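Local atomic coordinates of N-acetylgalactosaminyltransferase 7 (Homo sapiens, PDB entry 6IWR), a protein that belongs to a glycosyltransferase family and combines a GT-A fold domain with a C-terminal ricin-type beta-trefoil lectin domain. Residues N471-E476 and M591-S596; A483-S488 and G500-M505; K491-F496 and M536-N541; G506-F511 and L519-Q524; C525-A530 and N543-W548. All blocks are in the same frame, centred on the assembly; numbering follows the deposited sequence.

Contact 1 of 5, residues N471-E476 and M591-S596; sequences NVDWGE and MNNIHS
Glu476 and Asn592 join the two ends of the ricin-type beta-trefoil lectin domain as an antiparallel hydrogen-bonded pair. Their strands, 476-479 and 589-592, form a two-stranded sheet. The N of Asn592 donates to the O of Glu476 at 3.2 Å; the return bond from Glu476 N to Asn592 O is weak and its geometry doubtful. The same residues also meet through their side chains. Asn592 ND2 reaches Glu476 OE1 at 2.8 Å, nearly straight (161°). Glu476 OE1 accepts through its anti lone pair, the one away from OE2. Arg478 makes a salt bridge to this oxygen, so Glu476 OE1 has two partners. Glu476 OE2 comes within 3.9 Å of Ile594 CD1.

The Trp474 ring forms the second part. CG lies between the backbone N and the carbonyl carbon (chi1 63°), and this turns the indole back toward residues 593-595. The amide of Asn593 stacks on one face, its plane only 12° from that of the ring. ND2 lies 3.1 Å above the ring plane and makes a weak bond to Trp474 O. Asn593 CB adds a CH-pi contact, 3.9 Å from the centroid of the Trp474 six-membered ring. At the ring edge, Trp474 CZ3 meets Ile594 O at 3.2 Å. Elsewhere, Met591 CE packs 3.8 Å from Trp474 CA, and its sulfur runs past Asp473 CB.

Between these parts the chain turns a corner at Gly475 and passes from strand 471-474 to the next sheet. Pairing of the first strands with the last is how a beta-trefoil closes on itself.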
# COMPACT_ATOMS: atom_id res chain seq x y z
N ASN A 471 30.12 0.69 -3.49
CA ASN A 471 29.70 1.06 -2.14
C ASN A 471 30.91 1.41 -1.28
O ASN A 471 31.96 0.79 -1.41
CB ASN A 471 28.92 -0.07 -1.48
CG ASN A 471 27.55 -0.24 -2.06
OD1 ASN A 471 26.88 0.74 -2.41
ND2 ASN A 471 27.11 -1.49 -2.19
N VAL A 472 30.75 2.40 -0.41
CA VAL A 472 31.72 2.57 0.67
C VAL A 472 31.45 1.56 1.77
O VAL A 472 32.37 0.86 2.23
CB VAL A 472 31.69 4.01 1.24
CG1 VAL A 472 32.67 4.11 2.40
CG2 VAL A 472 32.06 5.02 0.17
N ASP A 473 30.20 1.44 2.20
CA ASP A 473 29.80 0.54 3.26
C ASP A 473 28.31 0.25 3.09
O ASP A 473 27.60 0.95 2.36
CB ASP A 473 30.12 1.17 4.62
CG ASP A 473 30.37 0.14 5.71
OD1 ASP A 473 29.83 -0.97 5.62
OD2 ASP A 473 31.09 0.47 6.68
N TRP A 474 27.84 -0.81 3.74
CA TRP A 474 26.43 -1.16 3.67
C TRP A 474 26.05 -1.90 4.95
O TRP A 474 26.91 -2.46 5.64
CB TRP A 474 26.11 -2.02 2.44
CG TRP A 474 26.81 -3.35 2.44
CD1 TRP A 474 28.08 -3.62 2.01
CD2 TRP A 474 26.29 -4.58 2.94
NE1 TRP A 474 28.39 -4.94 2.20
CE2 TRP A 474 27.30 -5.56 2.77
CE3 TRP A 474 25.07 -4.96 3.50
CZ2 TRP A 474 27.12 -6.89 3.15
CZ3 TRP A 474 24.89 -6.29 3.88
CH2 TRP A 474 25.91 -7.24 3.69
N GLY A 475 24.76 -1.90 5.26
CA GLY A 475 24.26 -2.67 6.37
C GLY A 475 23.16 -1.95 7.14
O GLY A 475 22.53 -1.01 6.62
N GLU A 476 22.89 -2.42 8.36
CA GLU A 476 22.11 -1.65 9.31
C GLU A 476 22.86 -0.36 9.66
O GLU A 476 24.09 -0.30 9.64
CB GLU A 476 21.85 -2.46 10.57
CG GLU A 476 23.10 -2.68 11.43
CD GLU A 476 22.86 -3.48 12.69
OE1 GLU A 476 23.79 -3.58 13.52
OE2 GLU A 476 21.75 -4.02 12.88
N MET A 591 27.73 1.22 10.95
CA MET A 591 27.12 0.55 9.80
C MET A 591 27.67 -0.86 9.72
O MET A 591 28.83 -1.07 9.36
CB MET A 591 27.34 1.31 8.50
CG MET A 591 26.40 0.89 7.35
SD MET A 591 26.61 1.98 5.91
CE MET A 591 24.98 2.03 5.18
N ASN A 592 26.83 -1.82 10.04
CA ASN A 592 27.23 -3.22 10.15
C ASN A 592 26.58 -3.99 9.03
O ASN A 592 25.39 -3.82 8.76
CB ASN A 592 26.81 -3.77 11.51
CG ASN A 592 27.27 -2.90 12.62
OD1 ASN A 592 28.45 -2.62 12.71
ND2 ASN A 592 26.34 -2.40 13.43
N ASN A 593 27.38 -4.83 8.38
CA ASN A 593 26.81 -5.72 7.38
C ASN A 593 25.82 -6.65 8.04
O ASN A 593 26.08 -7.21 9.11
CB ASN A 593 27.89 -6.57 6.69
CG ASN A 593 28.87 -5.74 5.91
OD1 ASN A 593 30.00 -6.18 5.70
ND2 ASN A 593 28.47 -4.54 5.49
N ILE A 594 24.68 -6.80 7.41
CA ILE A 594 23.73 -7.83 7.78
C ILE A 594 23.88 -8.97 6.79
O ILE A 594 23.75 -8.78 5.58
CB ILE A 594 22.31 -7.27 7.81
CG1 ILE A 594 22.28 -6.12 8.81
CG2 ILE A 594 21.35 -8.35 8.25
CD1 ILE A 594 22.86 -6.50 10.14
N HIS A 595 24.20 -10.15 7.30
CA HIS A 595 24.40 -11.33 6.49
C HIS A 595 23.18 -12.23 6.57
O HIS A 595 22.69 -12.52 7.67
CB HIS A 595 25.66 -12.10 6.92
CG HIS A 595 26.90 -11.66 6.22
ND1 HIS A 595 27.06 -10.39 5.70
CD2 HIS A 595 28.06 -12.31 5.97
CE1 HIS A 595 28.26 -10.28 5.16
NE2 HIS A 595 28.89 -11.43 5.31
N SER A 596 22.70 -12.64 5.42
CA SER A 596 21.58 -13.56 5.28
C SER A 596 22.14 -14.93 4.90
O SER A 596 22.81 -15.05 3.87
CB SER A 596 20.60 -13.04 4.22
OG SER A 596 21.10 -11.84 3.63

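Contact 2 of 5, residues A483-S488 and G500-M505; sequences AYCIDS and GPCHRM
Cys485 and Cys502 are joined by a disulfide, SG to SG 2.1 Å, with a torsion of 100° about the S-S bond. In both residues SG stands anti to the carbonyl carbon, beside the backbone N, which brings the sulfurs together beside the paired strands. Three backbone bonds flank the bridge. Cys485 N donates to Gly500 O at 2.7 Å, and Gly500 N donates back to Cys485 O at 2.8 Å, which makes these two residues a hydrogen-bonded antiparallel pair. The third runs from Cys502 N to Ala483 O at 2.9 Å.

Strands 484-487 and 498-501 form one beta hairpin of the beta-trefoil lectin domain, and the disulfide staples it near the open end. Tyr484 faces Pro501 as a non-hydrogen-bonded pair, with side chains that diverge. The Tyr484 ring turns its edge to the backbone of Gly500, CD1 lying 3.8 Å from Gly500 O.

Further out, Gln509 clamps the chain on both sides of Cys502: its NE2 donates to Pro501 O and its OE1 accepts from His503 N. The Cys485 side chain also packs on Glu476 and Arg478. The ring of Tyr484 meets that of His573 at about 60°. Pro501 lies against Thr277 of the second subunit, and His503 against Val97 of that subunit.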
# COMPACT_ATOMS: atom_id res chain seq x y z
N ALA A 483 20.53 -0.46 20.74
CA ALA A 483 19.79 -1.47 20.01
C ALA A 483 18.76 -0.82 19.10
O ALA A 483 17.72 -1.41 18.79
CB ALA A 483 19.14 -2.44 20.99
N TYR A 484 19.01 0.42 18.70
CA TYR A 484 18.12 1.15 17.81
C TYR A 484 18.78 1.34 16.46
O TYR A 484 19.99 1.56 16.39
CB TYR A 484 17.73 2.49 18.41
CG TYR A 484 16.85 2.35 19.63
CD1 TYR A 484 15.52 1.91 19.51
CD2 TYR A 484 17.33 2.68 20.89
CE1 TYR A 484 14.69 1.80 20.65
CE2 TYR A 484 16.51 2.58 22.03
CZ TYR A 484 15.19 2.12 21.90
OH TYR A 484 14.39 2.02 23.01
N CYS A 485 17.99 1.20 15.41
CA CYS A 485 18.44 1.24 14.03
C CYS A 485 17.59 2.24 13.26
O CYS A 485 16.40 2.42 13.53
CB CYS A 485 18.32 -0.15 13.36
SG CYS A 485 19.69 -1.27 13.69
N ILE A 486 18.22 2.93 12.30
CA ILE A 486 17.42 3.70 11.37
C ILE A 486 16.63 2.70 10.56
O ILE A 486 17.13 1.62 10.22
CB ILE A 486 18.29 4.61 10.48
CG1 ILE A 486 19.10 5.59 11.36
CG2 ILE A 486 17.40 5.35 9.48
CD1 ILE A 486 19.97 6.60 10.62
N ASP A 487 15.36 3.01 10.31
CA ASP A 487 14.63 2.08 9.48
C ASP A 487 13.50 2.79 8.75
O ASP A 487 12.93 3.78 9.22
CB ASP A 487 14.22 0.86 10.32
CG ASP A 487 12.74 0.60 10.39
OD1 ASP A 487 12.06 0.30 9.38
OD2 ASP A 487 12.28 0.59 11.54
N SER A 488 13.27 2.30 7.54
CA SER A 488 12.52 3.04 6.54
C SER A 488 11.04 3.06 6.85
O SER A 488 10.32 3.95 6.38
CB SER A 488 12.77 2.39 5.19
OG SER A 488 12.48 3.28 4.14
N GLY A 500 13.92 2.60 14.92
CA GLY A 500 13.22 1.47 15.51
C GLY A 500 14.18 0.49 16.12
O GLY A 500 15.40 0.57 15.93
N PRO A 501 13.66 -0.47 16.88
CA PRO A 501 14.53 -1.50 17.46
C PRO A 501 15.17 -2.34 16.36
O PRO A 501 14.50 -2.75 15.41
CB PRO A 501 13.58 -2.32 18.35
CG PRO A 501 12.22 -1.83 18.09
CD PRO A 501 12.29 -0.52 17.40
N CYS A 502 16.47 -2.57 16.50
CA CYS A 502 17.21 -3.37 15.54
C CYS A 502 16.73 -4.81 15.58
O CYS A 502 16.45 -5.37 16.65
CB CYS A 502 18.71 -3.34 15.84
SG CYS A 502 19.51 -1.71 15.69
N HIS A 503 16.62 -5.41 14.40
CA HIS A 503 16.31 -6.83 14.30
C HIS A 503 17.28 -7.59 13.39
O HIS A 503 17.15 -8.81 13.26
CB HIS A 503 14.88 -7.02 13.78
CG HIS A 503 14.61 -6.30 12.50
ND1 HIS A 503 15.45 -6.39 11.41
CD2 HIS A 503 13.61 -5.46 12.14
CE1 HIS A 503 14.98 -5.64 10.43
NE2 HIS A 503 13.86 -5.07 10.84
N ARG A 504 18.24 -6.91 12.76
CA ARG A 504 19.29 -7.58 12.00
C ARG A 504 18.72 -8.45 10.90
O ARG A 504 19.33 -9.44 10.52
CB ARG A 504 20.20 -8.44 12.88
CG ARG A 504 21.19 -7.66 13.72
CD ARG A 504 22.18 -8.55 14.43
NE ARG A 504 22.89 -7.75 15.41
CZ ARG A 504 23.42 -8.22 16.54
NH1 ARG A 504 23.31 -9.51 16.84
NH2 ARG A 504 24.06 -7.39 17.39
N MET A 505 17.53 -8.12 10.39
CA MET A 505 16.94 -8.90 9.31
C MET A 505 17.02 -8.19 7.98
O MET A 505 16.44 -8.66 7.00
CB MET A 505 15.50 -9.24 9.66
CG MET A 505 15.40 -10.21 10.83
SD MET A 505 16.29 -11.75 10.51
CE MET A 505 15.46 -12.26 9.02

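Contact 3 of 5, residues K491-F496 and M536-N541; sequences KTNGGF and MITHCN
The type I' beta turn from Thr492 to Gly495 docks on the edge of strand 534-539, with Gly494 and Gly495 gripping Ile537 in the beta-trefoil domain. Gly494 N donates to Ile537 O at 2.5 Å. Ile537 N donates to Gly495 O at 2.8 Å. Both backbone polar groups of Ile537 are thus taken up by the turn.

The side chain of Ile537 lies along the start of the turn, its CG2 3.4 Å from Lys491 O. On the neighbouring residue, Thr538 CG2 packs against the peptide between Asn493 and Gly494, 3.7 Å from Asn493 CA. Phe496 approaches Met536 obliquely. Its CE1 touches Met536 CB at 3.8 Å. The Met536 sulfur is 5.4 Å from the Phe496 centroid and 49° off the ring normal, an oblique Met-aromatic contact. With CG anti to the backbone N (chi1 -175°), Met536 lies along Gly494 and its sulfur comes beside the ring.

Beyond the pair of segments, Gln524 OE1 accepts a bond from Asn493 N.

The chemistry is mainly that of main-chain bonds with apolar side chains beside them, which implies that the turn is fixed largely through its backbone.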
# COMPACT_ATOMS: atom_id res chain seq x y z
N LYS A 491 8.73 3.32 3.96
CA LYS A 491 8.35 4.59 3.34
C LYS A 491 9.13 4.82 2.06
O LYS A 491 10.30 4.45 1.94
CB LYS A 491 8.61 5.75 4.29
CG LYS A 491 7.39 6.36 4.95
CD LYS A 491 7.23 5.87 6.37
CE LYS A 491 7.62 6.92 7.40
NZ LYS A 491 6.57 7.95 7.56
N THR A 492 8.48 5.45 1.08
CA THR A 492 9.12 5.81 -0.17
C THR A 492 8.78 7.25 -0.54
O THR A 492 7.95 7.90 0.11
CB THR A 492 8.69 4.92 -1.33
OG1 THR A 492 7.25 4.86 -1.33
CG2 THR A 492 9.28 3.52 -1.19
N ASN A 493 9.46 7.75 -1.57
CA ASN A 493 9.09 8.95 -2.32
C ASN A 493 8.50 10.04 -1.43
O ASN A 493 7.36 10.47 -1.60
CB ASN A 493 8.13 8.60 -3.44
CG ASN A 493 8.78 7.74 -4.50
OD1 ASN A 493 9.94 7.96 -4.86
ND2 ASN A 493 8.06 6.74 -5.00
N GLY A 494 9.31 10.52 -0.49
CA GLY A 494 8.91 11.64 0.34
C GLY A 494 8.73 11.33 1.80
O GLY A 494 8.79 12.26 2.62
N GLY A 495 8.52 10.07 2.18
CA GLY A 495 8.31 9.71 3.57
C GLY A 495 9.53 9.99 4.42
O GLY A 495 10.64 10.18 3.93
N PHE A 496 9.31 10.03 5.73
CA PHE A 496 10.38 10.33 6.68
C PHE A 496 10.84 9.07 7.40
O PHE A 496 10.03 8.31 7.94
CB PHE A 496 9.94 11.37 7.70
CG PHE A 496 9.68 12.69 7.10
CD1 PHE A 496 10.70 13.36 6.43
CD2 PHE A 496 8.43 13.28 7.19
CE1 PHE A 496 10.48 14.60 5.86
CE2 PHE A 496 8.19 14.52 6.62
CZ PHE A 496 9.21 15.18 5.95
N MET A 536 14.46 12.38 4.90
CA MET A 536 13.41 11.92 4.03
C MET A 536 13.99 10.88 3.08
O MET A 536 15.20 10.82 2.86
CB MET A 536 12.84 13.13 3.29
CG MET A 536 11.65 12.93 2.38
SD MET A 536 11.39 14.46 1.47
CE MET A 536 13.09 14.87 1.06
N ILE A 537 13.11 10.04 2.53
CA ILE A 537 13.45 9.01 1.54
C ILE A 537 12.74 9.37 0.24
O ILE A 537 11.52 9.57 0.24
CB ILE A 537 12.99 7.62 2.02
CG1 ILE A 537 14.12 6.83 2.61
CG2 ILE A 537 12.57 6.78 0.84
CD1 ILE A 537 14.00 5.37 2.22
N THR A 538 13.48 9.45 -0.87
CA THR A 538 12.84 9.73 -2.15
C THR A 538 13.51 8.97 -3.26
O THR A 538 14.55 8.34 -3.08
CB THR A 538 12.89 11.20 -2.58
OG1 THR A 538 13.45 12.01 -1.53
CG2 THR A 538 11.51 11.70 -2.95
N HIS A 539 12.93 9.10 -4.45
CA HIS A 539 13.55 8.53 -5.64
C HIS A 539 14.81 9.30 -6.00
O HIS A 539 14.91 10.52 -5.86
CB HIS A 539 12.58 8.51 -6.81
CG HIS A 539 13.13 7.82 -8.02
ND1 HIS A 539 13.32 8.46 -9.22
CD2 HIS A 539 13.60 6.56 -8.18
CE1 HIS A 539 13.86 7.61 -10.09
NE2 HIS A 539 14.04 6.45 -9.48
N CYS A 540 15.77 8.55 -6.54
CA CYS A 540 17.17 8.92 -6.62
C CYS A 540 17.62 8.89 -8.07
O CYS A 540 17.23 7.99 -8.81
CB CYS A 540 17.99 7.96 -5.75
SG CYS A 540 19.40 8.80 -5.16
N ASN A 541 18.45 9.85 -8.49
CA ASN A 541 19.06 9.83 -9.82
C ASN A 541 20.56 10.10 -9.70
O ASN A 541 21.02 10.74 -8.76
CB ASN A 541 18.42 10.87 -10.77
CG ASN A 541 17.02 10.47 -11.24
OD1 ASN A 541 16.69 9.28 -11.36
ND2 ASN A 541 16.18 11.47 -11.52

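Contact 4 of 5, residues G506-F511 and L519-Q524; sequences GGNQLF and LMQYDQ
Gln521 lays its amide nearly parallel to the ring of Phe511, the two planes 19° apart. This pairing joins the loop before strand 511-514, and the first residue of that strand, to the neighbouring strand 519-521 in the beta-trefoil lectin domain. Gln521 NE2 lies 3.6 Å above the ring plane of Phe511, offset toward its rim. The chain of Gln521 is extended, with CG anti to the backbone N (chi1 177°), and this carries the amide across to the loop.

There NE2 makes two bonds. One goes to Leu510 O at 3.1 Å and is close to straight. The other goes to Asn508 O at 2.9 Å, where the nitrogen sits above the carbonyl plane. Both oxygens lie near the plane of the Gln521 amide. They therefore fix its rotation and keep it flat over the ring. The loop in turn is tied to Ser488, whose backbone is bonded to that of Asn508.

Phe511 has other neighbours along the strand. Its CB meets Leu519 CD2 at 3.9 Å, and its CA lies 3.3 Å from Met520 O in a CA-H...O contact. The ring also packs on Ile486 and Leu526.

Strand 519-521 runs into a type II' turn from Gln521 to Gln524, which leads into strand 524-529. Tyr522, within this turn, reaches back to the loop at Gly507 and Asn508. The Asn508 amide stands at the edge of the Tyr522 ring, the two planes 81° apart, and Asn508 ND2 is 2.9 Å from Tyr522 OH.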
# COMPACT_ATOMS: atom_id res chain seq x y z
N GLY A 506 17.76 -7.08 7.90
CA GLY A 506 17.88 -6.34 6.66
C GLY A 506 16.62 -5.60 6.25
O GLY A 506 15.99 -4.90 7.06
N GLY A 507 16.26 -5.73 4.97
CA GLY A 507 15.08 -5.11 4.41
C GLY A 507 15.01 -3.62 4.65
O GLY A 507 15.84 -2.87 4.13
N ASN A 508 14.05 -3.19 5.46
CA ASN A 508 13.85 -1.77 5.70
C ASN A 508 14.82 -1.18 6.72
O ASN A 508 14.80 0.04 6.93
CB ASN A 508 12.42 -1.52 6.17
CG ASN A 508 11.39 -1.75 5.10
OD1 ASN A 508 10.21 -1.72 5.39
ND2 ASN A 508 11.82 -1.99 3.86
N GLN A 509 15.63 -2.01 7.38
CA GLN A 509 16.69 -1.54 8.26
C GLN A 509 18.06 -1.67 7.62
O GLN A 509 19.07 -1.68 8.34
CB GLN A 509 16.64 -2.27 9.59
CG GLN A 509 15.50 -1.86 10.45
CD GLN A 509 15.57 -2.50 11.81
OE1 GLN A 509 16.48 -3.28 12.11
NE2 GLN A 509 14.61 -2.15 12.67
N LEU A 510 18.12 -1.75 6.30
CA LEU A 510 19.35 -1.93 5.54
C LEU A 510 19.60 -0.72 4.66
O LEU A 510 18.68 -0.24 3.99
CB LEU A 510 19.26 -3.18 4.67
CG LEU A 510 20.56 -3.63 4.04
CD1 LEU A 510 21.18 -4.67 4.95
CD2 LEU A 510 20.33 -4.17 2.61
N PHE A 511 20.83 -0.23 4.64
CA PHE A 511 21.20 0.91 3.81
C PHE A 511 22.57 0.67 3.19
O PHE A 511 23.32 -0.22 3.61
CB PHE A 511 21.18 2.21 4.61
CG PHE A 511 19.83 2.54 5.17
CD1 PHE A 511 19.43 2.02 6.41
CD2 PHE A 511 18.94 3.35 4.46
CE1 PHE A 511 18.18 2.31 6.92
CE2 PHE A 511 17.69 3.64 4.97
CZ PHE A 511 17.31 3.13 6.20
N LEU A 519 23.20 7.99 0.21
CA LEU A 519 22.71 7.06 1.22
C LEU A 519 21.43 6.43 0.69
O LEU A 519 20.39 7.09 0.61
CB LEU A 519 22.46 7.78 2.54
CG LEU A 519 23.02 7.19 3.83
CD1 LEU A 519 22.30 7.80 5.00
CD2 LEU A 519 22.91 5.67 3.87
N MET A 520 21.48 5.14 0.39
CA MET A 520 20.41 4.48 -0.32
C MET A 520 19.79 3.27 0.34
O MET A 520 20.46 2.49 0.97
CB MET A 520 20.92 4.10 -1.70
CG MET A 520 21.22 5.30 -2.57
SD MET A 520 22.19 4.90 -4.01
CE MET A 520 20.96 4.18 -5.04
N GLN A 521 18.49 3.13 0.18
CA GLN A 521 17.77 1.90 0.43
C GLN A 521 17.06 1.57 -0.86
O GLN A 521 16.35 2.41 -1.39
CB GLN A 521 16.75 2.07 1.54
CG GLN A 521 15.89 0.85 1.83
CD GLN A 521 15.09 0.98 3.10
OE1 GLN A 521 13.96 1.44 3.09
NE2 GLN A 521 15.66 0.56 4.20
N TYR A 522 17.24 0.37 -1.39
CA TYR A 522 16.61 0.03 -2.65
C TYR A 522 17.02 1.02 -3.74
O TYR A 522 18.19 1.18 -4.02
CB TYR A 522 15.09 -0.08 -2.53
CG TYR A 522 14.60 -0.94 -1.40
CD1 TYR A 522 15.00 -2.25 -1.28
CD2 TYR A 522 13.74 -0.43 -0.46
CE1 TYR A 522 14.56 -3.03 -0.25
CE2 TYR A 522 13.29 -1.21 0.57
CZ TYR A 522 13.71 -2.50 0.68
OH TYR A 522 13.25 -3.27 1.71
N ASP A 523 16.06 1.63 -4.41
CA ASP A 523 16.32 2.62 -5.42
C ASP A 523 16.24 4.04 -4.87
O ASP A 523 16.46 4.99 -5.59
CB ASP A 523 15.35 2.43 -6.59
CG ASP A 523 13.91 2.69 -6.21
OD1 ASP A 523 13.44 2.13 -5.21
OD2 ASP A 523 13.24 3.46 -6.91
N GLN A 524 15.90 4.17 -3.60
CA GLN A 524 15.75 5.47 -2.97
C GLN A 524 17.02 5.99 -2.33
O GLN A 524 17.94 5.25 -2.06
CB GLN A 524 14.63 5.44 -1.94
CG GLN A 524 13.34 4.78 -2.42
CD GLN A 524 12.30 5.77 -2.85
OE1 GLN A 524 11.63 6.39 -2.04
NE2 GLN A 524 12.15 5.92 -4.14

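Contact 5 of 5, residues C525-A530 and N543-W548; sequences CLTKGA and NEFKEW
Trp548 meets strand 524-529 at Leu526, and Glu547 and Phe545 meet it at Thr527; the tight part of the contact lies there. Trp548 NE1 donates to Leu526 O at 2.9 Å. The oxygen is in the plane of the indole, but the nitrogen stands well above the carbonyl plane. Thr527 OG1 donates to Glu547 OE1 at 3.0 Å, meeting the carboxylate from above its plane. The other oxygen of Glu547 accepts a bond from His559, so the buried carboxylate has a partner on each oxygen. Thr527 CG2 lies over the face of Phe545, 4.0 Å from the ring centroid in a CH-pi contact. Thr527 OG1 is anti to the backbone N (chi1 168°), which sends the hydroxyl to Glu547 and the methyl to the ring.

The solvent side is looser. Lys528 is exposed, its CB 4.1 Å from Glu547 OE2, while the end of its chain leads away. Cys525 is buried but touches loosely, its CB 4.1 Å from Phe545 CD2.

Strand 524-529 lies between strands 519-521 and 534-539 in the sheet, with Cys525 linked by a disulfide to Cys540. Trp548, at the start of strand 548-551, also packs on Leu519 and on Ile577 of strand 575-578.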
# COMPACT_ATOMS: atom_id res chain seq x y z
N CYS A 525 17.05 7.30 -2.09
CA CYS A 525 18.10 7.96 -1.34
C CYS A 525 17.54 8.77 -0.17
O CYS A 525 16.40 9.22 -0.19
CB CYS A 525 18.92 8.89 -2.22
SG CYS A 525 19.83 8.02 -3.35
N LEU A 526 18.35 8.90 0.88
CA LEU A 526 18.03 9.79 1.98
C LEU A 526 18.56 11.17 1.65
O LEU A 526 19.63 11.31 1.06
CB LEU A 526 18.61 9.33 3.32
CG LEU A 526 18.62 7.88 3.82
CD1 LEU A 526 17.98 7.76 5.18
CD2 LEU A 526 17.92 6.95 2.86
N THR A 527 17.79 12.19 2.02
CA THR A 527 18.19 13.58 1.87
C THR A 527 17.56 14.38 2.99
O THR A 527 16.91 13.82 3.88
CB THR A 527 17.81 14.15 0.49
OG1 THR A 527 17.98 15.56 0.51
CG2 THR A 527 16.36 13.83 0.18
N LYS A 528 17.75 15.69 2.95
CA LYS A 528 17.28 16.58 4.01
C LYS A 528 15.92 17.14 3.61
O LYS A 528 15.78 17.74 2.54
CB LYS A 528 18.28 17.71 4.24
CG LYS A 528 17.89 18.66 5.35
CD LYS A 528 17.17 19.87 4.79
CE LYS A 528 18.17 20.89 4.28
NZ LYS A 528 17.90 22.21 4.90
N GLY A 529 14.92 16.92 4.46
CA GLY A 529 13.61 17.44 4.13
C GLY A 529 13.43 18.85 4.64
O GLY A 529 13.13 19.04 5.82
N ALA A 530 13.63 19.86 3.79
CA ALA A 530 13.20 21.19 4.17
C ALA A 530 11.70 21.16 4.43
O ALA A 530 10.95 20.40 3.81
CB ALA A 530 13.54 22.22 3.09
N ASN A 543 23.02 11.81 -9.96
CA ASN A 543 23.75 12.91 -9.35
C ASN A 543 22.91 13.68 -8.36
O ASN A 543 23.19 14.86 -8.06
CB ASN A 543 24.32 13.81 -10.43
CG ASN A 543 25.16 13.04 -11.40
OD1 ASN A 543 25.12 13.29 -12.61
ND2 ASN A 543 25.91 12.07 -10.89
N GLU A 544 21.89 13.04 -7.82
CA GLU A 544 20.93 13.67 -6.94
C GLU A 544 21.20 13.24 -5.51
O GLU A 544 21.43 12.05 -5.25
CB GLU A 544 19.50 13.30 -7.36
CG GLU A 544 18.69 14.49 -7.85
CD GLU A 544 17.33 14.08 -8.40
OE1 GLU A 544 17.16 12.89 -8.76
OE2 GLU A 544 16.42 14.96 -8.45
N PHE A 545 21.20 14.20 -4.60
CA PHE A 545 21.36 13.91 -3.18
C PHE A 545 22.72 13.27 -2.86
O PHE A 545 22.82 12.42 -1.97
CB PHE A 545 20.22 13.02 -2.69
CG PHE A 545 18.88 13.46 -3.17
CD1 PHE A 545 18.44 14.74 -2.94
CD2 PHE A 545 18.05 12.59 -3.87
CE1 PHE A 545 17.20 15.15 -3.38
CE2 PHE A 545 16.80 13.00 -4.32
CZ PHE A 545 16.38 14.27 -4.07
N LYS A 546 23.76 13.66 -3.62
CA LYS A 546 25.13 13.27 -3.29
C LYS A 546 25.58 13.99 -2.03
O LYS A 546 26.46 14.84 -2.09
CB LYS A 546 26.09 13.59 -4.44
CG LYS A 546 25.76 12.90 -5.76
CD LYS A 546 26.08 13.80 -6.96
CE LYS A 546 27.28 13.32 -7.75
NZ LYS A 546 28.46 13.07 -6.89
N GLU A 547 24.99 13.68 -0.87
CA GLU A 547 25.09 14.64 0.21
C GLU A 547 25.44 14.05 1.58
O GLU A 547 25.20 14.70 2.60
CB GLU A 547 23.78 15.44 0.28
CG GLU A 547 22.57 14.58 0.57
CD GLU A 547 21.30 15.39 0.70
OE1 GLU A 547 20.80 15.91 -0.34
OE2 GLU A 547 20.80 15.54 1.84
N TRP A 548 26.03 12.86 1.64
CA TRP A 548 26.40 12.23 2.91
C TRP A 548 27.84 11.76 2.85
O TRP A 548 28.31 11.30 1.81
CB TRP A 548 25.47 11.03 3.26
CG TRP A 548 24.03 11.37 3.37
CD1 TRP A 548 23.08 11.23 2.40
CD2 TRP A 548 23.36 11.94 4.51
NE1 TRP A 548 21.85 11.67 2.86
CE2 TRP A 548 21.99 12.11 4.15
CE3 TRP A 548 23.78 12.31 5.80
CZ2 TRP A 548 21.04 12.65 5.03
CZ3 TRP A 548 22.84 12.84 6.68
CH2 TRP A 548 21.47 13.01 6.29

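All five contacts lie in the C-terminal beta-trefoil lectin domain, on one side of the centre of the chain. Contact 1 joins its two ends, and the other four are nested inside the loop it closes. Contacts 2 and 4 follow in series, as do contacts 4 and 5, whereas contact 3 crosses both 2 and 5. Contacts 1, 3, 4 and 5 reach the same five-stranded sheet. The centres of contacts 3 and 5 are about 9 Å apart, and the Cys525-Cys540 disulfide links them. The centres of contacts 1 and 3 are about 20 Å apart, and the two do not touch; contact 4, between them, touches both. Strands far apart in sequence are thus held in one domain.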